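Local atomic coordinates of putative branched-chain amino acid ABC transporter, periplasmic branched-chain amino acid-binding protein (Pseudomonas protegens Pf-5, PDB entry 4RU0), a protein that probably binds a solute, perhaps a branched-chain amino acid, in the periplasm and delivers it to an ABC transporter for uptake. Residues P37-V43 with Q79-W85; Q34-L38 with F97-L101; Q52-M57 with S324-G330. All coordinates share one frame; numbering follows the deposited sequence.

Contact 1. Residues P37-V43 with Q79-W85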
loop_
_atom_site.group_PDB
_atom_site.type_symbol
_atom_site.label_atom_id
_atom_site.label_comp_id
_atom_site.label_asym_id
_atom_site.label_seq_id
_atom_site.Cartn_x
_atom_site.Cartn_y
_atom_site.Cartn_z
ATOM N N PRO A 37 -17.779 1.820 4.430
ATOM C CA PRO A 37 -17.325 2.959 5.231
ATOM C C PRO A 37 -16.109 3.639 4.603
ATOM O O PRO A 37 -15.201 2.959 4.115
ATOM C CB PRO A 37 -16.975 2.320 6.579
ATOM C CG PRO A 37 -16.682 0.897 6.262
ATOM C CD PRO A 37 -17.589 0.538 5.129
ATOM N N LEU A 38 -16.108 4.969 4.600
ATOM C CA LEU A 38 -14.997 5.726 4.038
ATOM C C LEU A 38 -14.402 6.681 5.068
ATOM O O LEU A 38 -14.993 7.710 5.391
ATOM C CB LEU A 38 -15.443 6.498 2.795
ATOM C CG LEU A 38 -15.836 5.627 1.599
ATOM C CD1 LEU A 38 -16.203 6.486 0.402
ATOM C CD2 LEU A 38 -14.714 4.656 1.245
ATOM N N ALA A 39 -13.232 6.321 5.587
ATOM C CA ALA A 39 -12.518 7.161 6.542
ATOM C C ALA A 39 -11.555 8.072 5.790
ATOM O O ALA A 39 -10.507 7.629 5.317
ATOM C CB ALA A 39 -11.774 6.307 7.564
ATOM N N THR A 40 -11.919 9.345 5.673
ATOM C CA THR A 40 -11.198 10.258 4.792
ATOM C C THR A 40 -10.777 11.538 5.496
ATOM O O THR A 40 -11.360 11.918 6.514
ATOM C CB THR A 40 -12.055 10.643 3.565
ATOM O OG1 THR A 40 -13.211 11.369 4.001
ATOM C CG2 THR A 40 -12.495 9.402 2.796
ATOM N N TYR A 41 -9.759 12.197 4.951
ATOM C CA TYR A 41 -9.399 13.532 5.401
ATOM C C TYR A 41 -9.503 14.530 4.252
ATOM O O TYR A 41 -8.958 14.309 3.172
ATOM C CB TYR A 41 -7.988 13.559 6.012
ATOM C CG TYR A 41 -6.942 12.724 5.301
ATOM C CD1 TYR A 41 -6.209 13.242 4.239
ATOM C CD2 TYR A 41 -6.660 11.428 5.719
ATOM C CE1 TYR A 41 -5.244 12.483 3.598
ATOM C CE2 TYR A 41 -5.698 10.663 5.084
ATOM C CZ TYR A 41 -4.993 11.194 4.025
ATOM O OH TYR A 41 -4.039 10.430 3.392
ATOM N N ARG A 42 -10.225 15.622 4.494
ATOM C CA ARG A 42 -10.359 16.693 3.513
ATOM C C ARG A 42 -9.967 18.029 4.126
ATOM O O ARG A 42 -10.167 19.084 3.531
ATOM C CB ARG A 42 -11.787 16.753 2.974
ATOM C CG ARG A 42 -12.162 15.539 2.150
ATOM C CD ARG A 42 -13.610 15.581 1.715
ATOM N NE ARG A 42 -13.937 14.445 0.859
ATOM C CZ ARG A 42 -13.686 14.401 -0.446
ATOM N NH1 ARG A 42 -13.104 15.433 -1.044
ATOM N NH2 ARG A 42 -14.020 13.326 -1.151
ATOM N N VAL A 43 -9.404 17.967 5.326
ATOM C CA VAL A 43 -8.933 19.152 6.025
ATOM C C VAL A 43 -7.474 18.951 6.400
ATOM O O VAL A 43 -7.067 17.840 6.736
ATOM C CB VAL A 43 -9.772 19.431 7.292
ATOM C CG1 VAL A 43 -9.332 20.727 7.962
ATOM C CG2 VAL A 43 -11.252 19.485 6.943
ATOM N N GLN A 79 -20.475 6.318 2.928
ATOM C CA GLN A 79 -20.524 7.607 3.599
ATOM C C GLN A 79 -19.139 7.972 4.110
ATOM O O GLN A 79 -18.359 7.101 4.493
ATOM C CB GLN A 79 -21.532 7.590 4.755
ATOM C CG GLN A 79 -21.836 8.975 5.322
ATOM C CD GLN A 79 -22.885 8.951 6.419
ATOM O OE1 GLN A 79 -22.973 7.998 7.193
ATOM N NE2 GLN A 79 -23.688 10.007 6.488
ATOM N N GLU A 80 -18.833 9.263 4.104
ATOM C CA GLU A 80 -17.535 9.737 4.549
ATOM C C GLU A 80 -17.570 10.244 5.981
ATOM O O GLU A 80 -18.533 10.882 6.407
ATOM C CB GLU A 80 -17.032 10.846 3.627
ATOM C CG GLU A 80 -15.970 10.401 2.648
ATOM C CD GLU A 80 -15.656 11.460 1.610
ATOM O OE1 GLU A 80 -14.659 12.195 1.781
ATOM O OE2 GLU A 80 -16.408 11.555 0.618
ATOM N N CYS A 81 -16.507 9.955 6.720
ATOM C CA CYS A 81 -16.310 10.523 8.042
ATOM C C CYS A 81 -14.934 11.183 8.077
ATOM O O CYS A 81 -13.945 10.583 7.664
ATOM C CB CYS A 81 -16.437 9.449 9.124
ATOM S SG CYS A 81 -16.162 10.032 10.820
ATOM N N GLU A 82 -14.880 12.425 8.546
ATOM C CA GLU A 82 -13.631 13.177 8.571
ATOM C C GLU A 82 -12.708 12.704 9.692
ATOM O O GLU A 82 -13.073 12.740 10.866
ATOM C CB GLU A 82 -13.916 14.671 8.722
ATOM C CG GLU A 82 -12.672 15.544 8.718
ATOM C CD GLU A 82 -11.865 15.422 7.431
ATOM O OE1 GLU A 82 -12.468 15.242 6.347
ATOM O OE2 GLU A 82 -10.623 15.508 7.513
ATOM N N THR A 83 -11.507 12.264 9.325
ATOM C CA THR A 83 -10.555 11.743 10.302
ATOM C C THR A 83 -9.424 12.735 10.569
ATOM O O THR A 83 -8.678 12.593 11.540
ATOM C CB THR A 83 -9.944 10.405 9.836
ATOM O OG1 THR A 83 -8.999 10.645 8.782
ATOM C CG2 THR A 83 -11.041 9.465 9.341
ATOM N N GLU A 84 -9.304 13.730 9.693
ATOM C CA GLU A 84 -8.269 14.757 9.792
ATOM C C GLU A 84 -6.869 14.169 9.935
ATOM O O GLU A 84 -5.987 14.799 10.526
ATOM C CB GLU A 84 -8.556 15.689 10.966
ATOM C CG GLU A 84 -9.953 16.274 10.945
ATOM C CD GLU A 84 -10.093 17.484 11.845
ATOM O OE1 GLU A 84 -9.057 18.110 12.160
ATOM O OE2 GLU A 84 -11.236 17.810 12.237
ATOM N N TRP A 85 -6.685 12.957 9.411
ATOM C CA TRP A 85 -5.385 12.289 9.383
ATOM C C TRP A 85 -4.865 11.945 10.795
ATOM O O TRP A 85 -3.702 11.568 10.961
ATOM C CB TRP A 85 -4.376 13.166 8.620
ATOM C CG TRP A 85 -3.123 12.465 8.172
ATOM C CD1 TRP A 85 -2.985 11.634 7.096
ATOM C CD2 TRP A 85 -1.826 12.560 8.776
ATOM N NE1 TRP A 85 -1.684 11.193 7.002
ATOM C CE2 TRP A 85 -0.952 11.747 8.021
ATOM C CE3 TRP A 85 -1.319 13.247 9.886
ATOM C CZ2 TRP A 85 0.401 11.605 8.341
ATOM C CZ3 TRP A 85 0.023 13.104 10.201
ATOM C CH2 TRP A 85 0.867 12.290 9.431
#
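Leu38 and Thr40 pair in parallel with Glu80 and Glu82 through backbone hydrogen bonds, the axes of the two short strand segments lying 31° apart. Leu38 N gives to Gln79 O and Leu38 O takes from Cys81 N; Thr40 N gives to Cys81 O, and Thr40 O takes from Thr83 N at 2.8 Å. Glu80 CA and Glu82 CA add C-H...O contacts to the oxygens of Leu38 and Thr40.

Polar side chains gather on the face bearing Leu38, Thr40, Glu80 and Glu82, which helix 47-67 covers. Glu80 OE1 has two main donors: Thr40 OG1 reaches its anti lone pair at 2.8 Å, while Arg42 NE, at 2.5 Å and close to the guanidinium plane, uses the syn one in a salt bridge. Arg42 has a second partner, since its NH2 also forms a salt bridge with Asp315. Glu82 bends at chi2 (60°), which swings its carboxylate across to the neighbouring backbone; Arg42 N bonds to Glu82 OE1 at 2.9 Å on the syn side and more weakly to OE2.

On the other face Ala39 CB meets Thr83 CG2 at 3.7 Å. Beyond the strands, Trp85 CD1 stands over one face of the Tyr41 ring, offset toward its rim and 3.5 Å from Tyr41 CE2. The pair is T-shaped, with planes at 87°, and Thr83 OG1 lies at the edge of the tyrosine ring. A covalent tie, the disulfide from Cys81 to Cys93, fastens the strand to helix 87-97.

Two parallel strands joined through helix 47-67 form a beta-alpha-beta crossover unit. As in periplasmic binding proteins, the loops at their C-terminal ends reach the ligand cleft, where Tyr41 lines the pocket holding 3,6,9,12,15-pentaoxaheptadecane.

Contact 2. Residues Q34-L38 with F97-L101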
loop_
_atom_site.group_PDB
_atom_site.type_symbol
_atom_site.label_atom_id
_atom_site.label_comp_id
_atom_site.label_asym_id
_atom_site.label_seq_id
_atom_site.Cartn_x
_atom_site.Cartn_y
_atom_site.Cartn_z
ATOM N N GLN A 34 -25.056 -2.885 0.641
ATOM C CA GLN A 34 -23.824 -3.219 1.358
ATOM C C GLN A 34 -23.078 -1.942 1.722
ATOM O O GLN A 34 -22.753 -1.139 0.847
ATOM C CB GLN A 34 -22.930 -4.130 0.517
ATOM C CG GLN A 34 -21.541 -4.357 1.105
ATOM C CD GLN A 34 -21.539 -5.361 2.238
ATOM O OE1 GLN A 34 -21.745 -6.558 2.024
ATOM N NE2 GLN A 34 -21.312 -4.879 3.458
ATOM N N PHE A 35 -22.812 -1.751 3.012
ATOM C CA PHE A 35 -22.183 -0.516 3.466
ATOM C C PHE A 35 -20.672 -0.520 3.253
ATOM O O PHE A 35 -19.982 -1.487 3.571
ATOM C CB PHE A 35 -22.494 -0.255 4.940
ATOM C CG PHE A 35 -21.926 1.035 5.454
ATOM C CD1 PHE A 35 -22.021 2.197 4.700
ATOM C CD2 PHE A 35 -21.307 1.094 6.689
ATOM C CE1 PHE A 35 -21.499 3.389 5.168
ATOM C CE2 PHE A 35 -20.789 2.283 7.165
ATOM C CZ PHE A 35 -20.885 3.432 6.403
ATOM N N PHE A 36 -20.172 0.586 2.716
ATOM C CA PHE A 36 -18.752 0.755 2.458
ATOM C C PHE A 36 -18.255 1.994 3.187
ATOM O O PHE A 36 -18.311 3.095 2.644
ATOM C CB PHE A 36 -18.493 0.879 0.958
ATOM C CG PHE A 36 -17.124 0.440 0.536
ATOM C CD1 PHE A 36 -16.940 -0.784 -0.090
ATOM C CD2 PHE A 36 -16.019 1.253 0.757
ATOM C CE1 PHE A 36 -15.683 -1.192 -0.490
ATOM C CE2 PHE A 36 -14.754 0.851 0.365
ATOM C CZ PHE A 36 -14.585 -0.374 -0.260
ATOM N N PRO A 37 -17.779 1.820 4.430
ATOM C CA PRO A 37 -17.325 2.959 5.231
ATOM C C PRO A 37 -16.109 3.639 4.603
ATOM O O PRO A 37 -15.201 2.959 4.115
ATOM C CB PRO A 37 -16.975 2.320 6.579
ATOM C CG PRO A 37 -16.682 0.897 6.262
ATOM C CD PRO A 37 -17.589 0.538 5.129
ATOM N N LEU A 38 -16.108 4.969 4.600
ATOM C CA LEU A 38 -14.997 5.726 4.038
ATOM C C LEU A 38 -14.402 6.681 5.068
ATOM O O LEU A 38 -14.993 7.710 5.391
ATOM C CB LEU A 38 -15.443 6.498 2.795
ATOM C CG LEU A 38 -15.836 5.627 1.599
ATOM C CD1 LEU A 38 -16.203 6.486 0.402
ATOM C CD2 LEU A 38 -14.714 4.656 1.245
ATOM N N PHE A 97 -18.976 3.894 12.543
ATOM C CA PHE A 97 -19.285 3.056 11.393
ATOM C C PHE A 97 -19.412 1.565 11.698
ATOM O O PHE A 97 -20.088 0.844 10.963
ATOM C CB PHE A 97 -18.216 3.245 10.314
ATOM C CG PHE A 97 -18.381 4.497 9.505
ATOM C CD1 PHE A 97 -19.599 5.157 9.466
ATOM C CD2 PHE A 97 -17.317 5.010 8.777
ATOM C CE1 PHE A 97 -19.758 6.308 8.717
ATOM C CE2 PHE A 97 -17.466 6.161 8.021
ATOM C CZ PHE A 97 -18.689 6.811 7.993
ATOM N N LYS A 98 -18.772 1.098 12.768
ATOM C CA LYS A 98 -18.661 -0.342 13.009
ATOM C C LYS A 98 -20.018 -1.059 13.114
ATOM O O LYS A 98 -20.088 -2.282 12.978
ATOM C CB LYS A 98 -17.842 -0.611 14.273
ATOM C CG LYS A 98 -18.570 -0.315 15.570
ATOM C CD LYS A 98 -17.770 -0.797 16.773
ATOM C CE LYS A 98 -18.567 -0.645 18.065
ATOM N NZ LYS A 98 -17.732 -0.946 19.260
ATOM N N ASN A 99 -21.091 -0.310 13.344
ATOM C CA ASN A 99 -22.405 -0.924 13.467
ATOM C C ASN A 99 -23.242 -0.804 12.198
ATOM O O ASN A 99 -24.351 -1.332 12.133
ATOM C CB ASN A 99 -23.157 -0.321 14.648
ATOM C CG ASN A 99 -22.589 -0.765 15.973
ATOM O OD1 ASN A 99 -22.433 -1.961 16.224
ATOM N ND2 ASN A 99 -22.248 0.197 16.820
ATOM N N GLY A 100 -22.703 -0.116 11.195
ATOM C CA GLY A 100 -23.367 0.015 9.913
ATOM C C GLY A 100 -23.940 1.398 9.677
ATOM O O GLY A 100 -23.765 2.293 10.501
ATOM N N LEU A 101 -24.619 1.576 8.545
ATOM C CA LEU A 101 -25.271 2.845 8.225
ATOM C C LEU A 101 -26.726 2.632 7.822
ATOM O O LEU A 101 -27.006 2.096 6.749
ATOM C CB LEU A 101 -24.529 3.579 7.105
ATOM C CG LEU A 101 -25.234 4.841 6.593
ATOM C CD1 LEU A 101 -25.353 5.884 7.697
ATOM C CD2 LEU A 101 -24.537 5.424 5.370
#
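Phe35 meets Phe97, Gly100 and Leu101 through every part of its ring. Phe35 CB points from the strand toward 97-101, and with chi1 at -177° CG lies opposite the backbone N, carrying the ring on in that direction. Phe35 CG is already 4.0 Å from Leu101 CB. Along one flank, Phe35 CD1 and CE1 face Leu101 CB and CD2, with Phe35 CE1 3.6 Å from Leu101 CB. Along the other, Phe35 CD2 approaches Leu101 N and lies 4.0 Å from Gly100 CA. Leu101 CB sits almost centrally over the ring, 11° off its normal, a CH-pi contact; Pro37 N covers the opposite face.

Phe97 is the last residue of helix 87-97, the helix that follows strand 76-82 in this alpha/beta lobe, and 98-101 leave it in a loop. A type I turn from Phe97 to Gly100 is closed by Gly100 N to Phe97 O, and the positive phi of Gly100 suits glycine, since a CB would jam against the preceding carbonyl.

At the far end of Phe35, CE2 and CZ both reach Phe97 CD1, CZ at 3.7 Å. The edge of Phe35 points at the face of Phe97 in a T-shaped pair, with planes at 78°. Beside it, Phe97 CD2 rests 3.5 Å from Pro37 CB.

Contact 3. Residues Q52-M57 with S324-G330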
loop_
_atom_site.group_PDB
_atom_site.type_symbol
_atom_site.label_atom_id
_atom_site.label_comp_id
_atom_site.label_asym_id
_atom_site.label_seq_id
_atom_site.Cartn_x
_atom_site.Cartn_y
_atom_site.Cartn_z
ATOM N N GLN A 52 -7.592 13.059 -3.784
ATOM C CA GLN A 52 -7.360 12.281 -4.993
ATOM C C GLN A 52 -7.568 10.792 -4.724
ATOM O O GLN A 52 -8.104 10.069 -5.570
ATOM C CB GLN A 52 -5.955 12.542 -5.534
ATOM C CG GLN A 52 -5.699 13.998 -5.877
ATOM C CD GLN A 52 -4.253 14.265 -6.231
ATOM O OE1 GLN A 52 -3.696 13.635 -7.133
ATOM N NE2 GLN A 52 -3.630 15.195 -5.511
ATOM N N VAL A 53 -7.149 10.341 -3.542
ATOM C CA VAL A 53 -7.358 8.957 -3.131
ATOM C C VAL A 53 -8.844 8.630 -2.957
ATOM O O VAL A 53 -9.326 7.612 -3.462
ATOM C CB VAL A 53 -6.632 8.635 -1.811
ATOM C CG1 VAL A 53 -6.793 7.164 -1.469
ATOM C CG2 VAL A 53 -5.158 9.003 -1.904
ATOM N N TRP A 54 -9.567 9.488 -2.239
ATOM C CA TRP A 54 -10.981 9.236 -1.969
ATOM C C TRP A 54 -11.775 9.222 -3.269
ATOM O O TRP A 54 -12.664 8.386 -3.454
ATOM C CB TRP A 54 -11.569 10.278 -1.005
ATOM C CG TRP A 54 -10.638 10.770 0.078
ATOM C CD1 TRP A 54 -10.528 12.055 0.532
ATOM C CD2 TRP A 54 -9.691 9.997 0.837
ATOM N NE1 TRP A 54 -9.578 12.129 1.524
ATOM C CE2 TRP A 54 -9.048 10.882 1.727
ATOM C CE3 TRP A 54 -9.327 8.645 0.852
ATOM C CZ2 TRP A 54 -8.064 10.462 2.618
ATOM C CZ3 TRP A 54 -8.348 8.233 1.732
ATOM C CH2 TRP A 54 -7.728 9.136 2.604
ATOM N N ALA A 55 -11.439 10.143 -4.169
ATOM C CA ALA A 55 -12.114 10.244 -5.457
ATOM C C ALA A 55 -11.939 8.963 -6.267
ATOM O O ALA A 55 -12.824 8.579 -7.035
ATOM C CB ALA A 55 -11.595 11.440 -6.233
ATOM N N GLY A 56 -10.798 8.302 -6.087
ATOM C CA GLY A 56 -10.548 7.023 -6.729
ATOM C C GLY A 56 -11.458 5.932 -6.190
ATOM O O GLY A 56 -12.030 5.154 -6.956
HETATM N N MSE A 57 -11.560 5.864 -4.876
HETATM C CA MSE A 57 -12.424 4.905 -4.253
HETATM C C MSE A 57 -13.862 5.172 -4.607
HETATM O O MSE A 57 -14.594 4.243 -4.959
HETATM C CB MSE A 57 -12.231 5.074 -2.758
HETATM C CG MSE A 57 -11.095 4.218 -2.225
HETATM SE SE MSE A 57 -10.756 4.699 -0.365
HETATM C CE MSE A 57 -10.906 2.878 0.309
ATOM N N SER A 324 -3.171 9.862 -11.335
ATOM C CA SER A 324 -2.166 10.141 -10.332
ATOM C C SER A 324 -2.072 8.966 -9.409
ATOM O O SER A 324 -3.031 8.252 -9.225
ATOM C CB SER A 324 -2.478 11.419 -9.561
ATOM O OG SER A 324 -3.308 11.186 -8.442
ATOM N N VAL A 325 -0.899 8.756 -8.837
ATOM C CA VAL A 325 -0.638 7.564 -8.041
ATOM C C VAL A 325 -1.620 7.511 -6.866
ATOM O O VAL A 325 -2.075 6.466 -6.468
ATOM C CB VAL A 325 0.856 7.468 -7.636
ATOM C CG1 VAL A 325 1.143 6.386 -6.616
ATOM C CG2 VAL A 325 1.732 7.310 -8.855
ATOM N N TYR A 326 -1.926 8.676 -6.336
ATOM C CA TYR A 326 -2.906 8.803 -5.301
ATOM C C TYR A 326 -4.288 8.344 -5.766
ATOM O O TYR A 326 -4.958 7.609 -5.068
ATOM C CB TYR A 326 -2.953 10.254 -4.864
ATOM C CG TYR A 326 -1.723 10.690 -4.126
ATOM C CD1 TYR A 326 -1.152 9.882 -3.180
ATOM C CD2 TYR A 326 -1.137 11.913 -4.371
ATOM C CE1 TYR A 326 -0.026 10.271 -2.491
ATOM C CE2 TYR A 326 -0.007 12.312 -3.689
ATOM C CZ TYR A 326 0.542 11.483 -2.744
ATOM O OH TYR A 326 1.659 11.860 -2.039
ATOM N N TYR A 327 -4.688 8.736 -6.963
ATOM C CA TYR A 327 -5.967 8.327 -7.499
ATOM C C TYR A 327 -6.019 6.835 -7.701
ATOM O O TYR A 327 -7.028 6.199 -7.482
ATOM C CB TYR A 327 -6.280 9.067 -8.804
ATOM C CG TYR A 327 -7.637 8.750 -9.363
ATOM C CD1 TYR A 327 -7.867 7.564 -10.018
ATOM C CD2 TYR A 327 -8.690 9.626 -9.211
ATOM C CE1 TYR A 327 -9.103 7.261 -10.511
ATOM C CE2 TYR A 327 -9.935 9.332 -9.702
ATOM C CZ TYR A 327 -10.134 8.151 -10.354
ATOM O OH TYR A 327 -11.365 7.843 -10.852
ATOM N N ASN A 328 -4.917 6.278 -8.153
ATOM C CA ASN A 328 -4.862 4.863 -8.488
ATOM C C ASN A 328 -4.800 3.973 -7.256
ATOM O O ASN A 328 -5.227 2.819 -7.298
ATOM C CB ASN A 328 -3.671 4.583 -9.402
ATOM C CG ASN A 328 -3.829 5.218 -10.772
ATOM O OD1 ASN A 328 -4.658 6.112 -10.963
ATOM N ND2 ASN A 328 -3.036 4.758 -11.733
ATOM N N SER A 329 -4.266 4.504 -6.161
ATOM C CA SER A 329 -4.278 3.770 -4.905
ATOM C C SER A 329 -5.722 3.646 -4.436
ATOM O O SER A 329 -6.116 2.622 -3.886
ATOM C CB SER A 329 -3.411 4.456 -3.845
ATOM O OG SER A 329 -3.942 5.714 -3.475
ATOM N N GLY A 330 -6.508 4.691 -4.674
ATOM C CA GLY A 330 -7.923 4.666 -4.360
ATOM C C GLY A 330 -8.635 3.580 -5.146
ATOM O O GLY A 330 -9.471 2.853 -4.605
#
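Gly56 and Gly330 face each other at a close helix-helix crossing between helix 47-67 and helix 325-348. The axes of the short segments come within 6.5 Å at a signed angle of -37°, and the CA atoms of Gly56 and Gly330 are 4.2 Å apart. A CB on Gly330 would collide with Val53 O, and one on Gly56 with Tyr327 O, which explains how the backbones can come so near. C-H...O contacts run in both directions: Tyr327 CA to Gln52 O, Val53 CA to Tyr326 O, and Gly330 CA to Val53 O at 3.4 Å. Selenomethionine Met57 brings its CG to 3.2 Å from Gly330 O.

In the two-lobed fold of periplasmic binding proteins, this crossing packs a helix reached late in the chain against the first helix of the lobe that holds strand 34-40. Tyr327, its CG anti to the backbone N (chi1 -176°), lays its ring over Gly56, whose CA stands 3.8 Å from the ring centroid and 12° off the normal; its hydroxyl bonds to Asp59. Val53 CG2 lies 3.9 Å from Tyr326 CB, and Gln52 CB also touches that CB.

At the N-cap of helix 325-348, Ser324 OG gives to Gln52 OE1 at 2.8 Å and accepts from Tyr327 N. Were Ser324 replaced by alanine, Tyr327 N would be likely to lose its capping acceptor and Gln52 OE1 this donor. The other end of the same amide, Gln52 NE2, bonds to Ser48 O and to Glu274.

How the contacts relate
From the N terminus, strand 34-40 opens both contact 1 and contact 2, which share Pro37 and Leu38. Contact 1 closes the shorter loop, around helix 47-67, at strand 76-82; contact 2 closes the longer one at the end of helix 87-97, so its span reaches past that of contact 1. They touch where Cys81 CB packs on Phe97 CE2. Contact 3 starts on helix 47-67, inside both loops, and closes only at helix 325-348, so it crosses both. Trp54, in segment 52-57, bonds through NE1 to Tyr41 O, connecting contact 3 with contact 1. Helix 87-97, touching Pro37 and Cys81, and helix 47-67, touching Leu38 and Thr40, cover opposite faces of the strand pair.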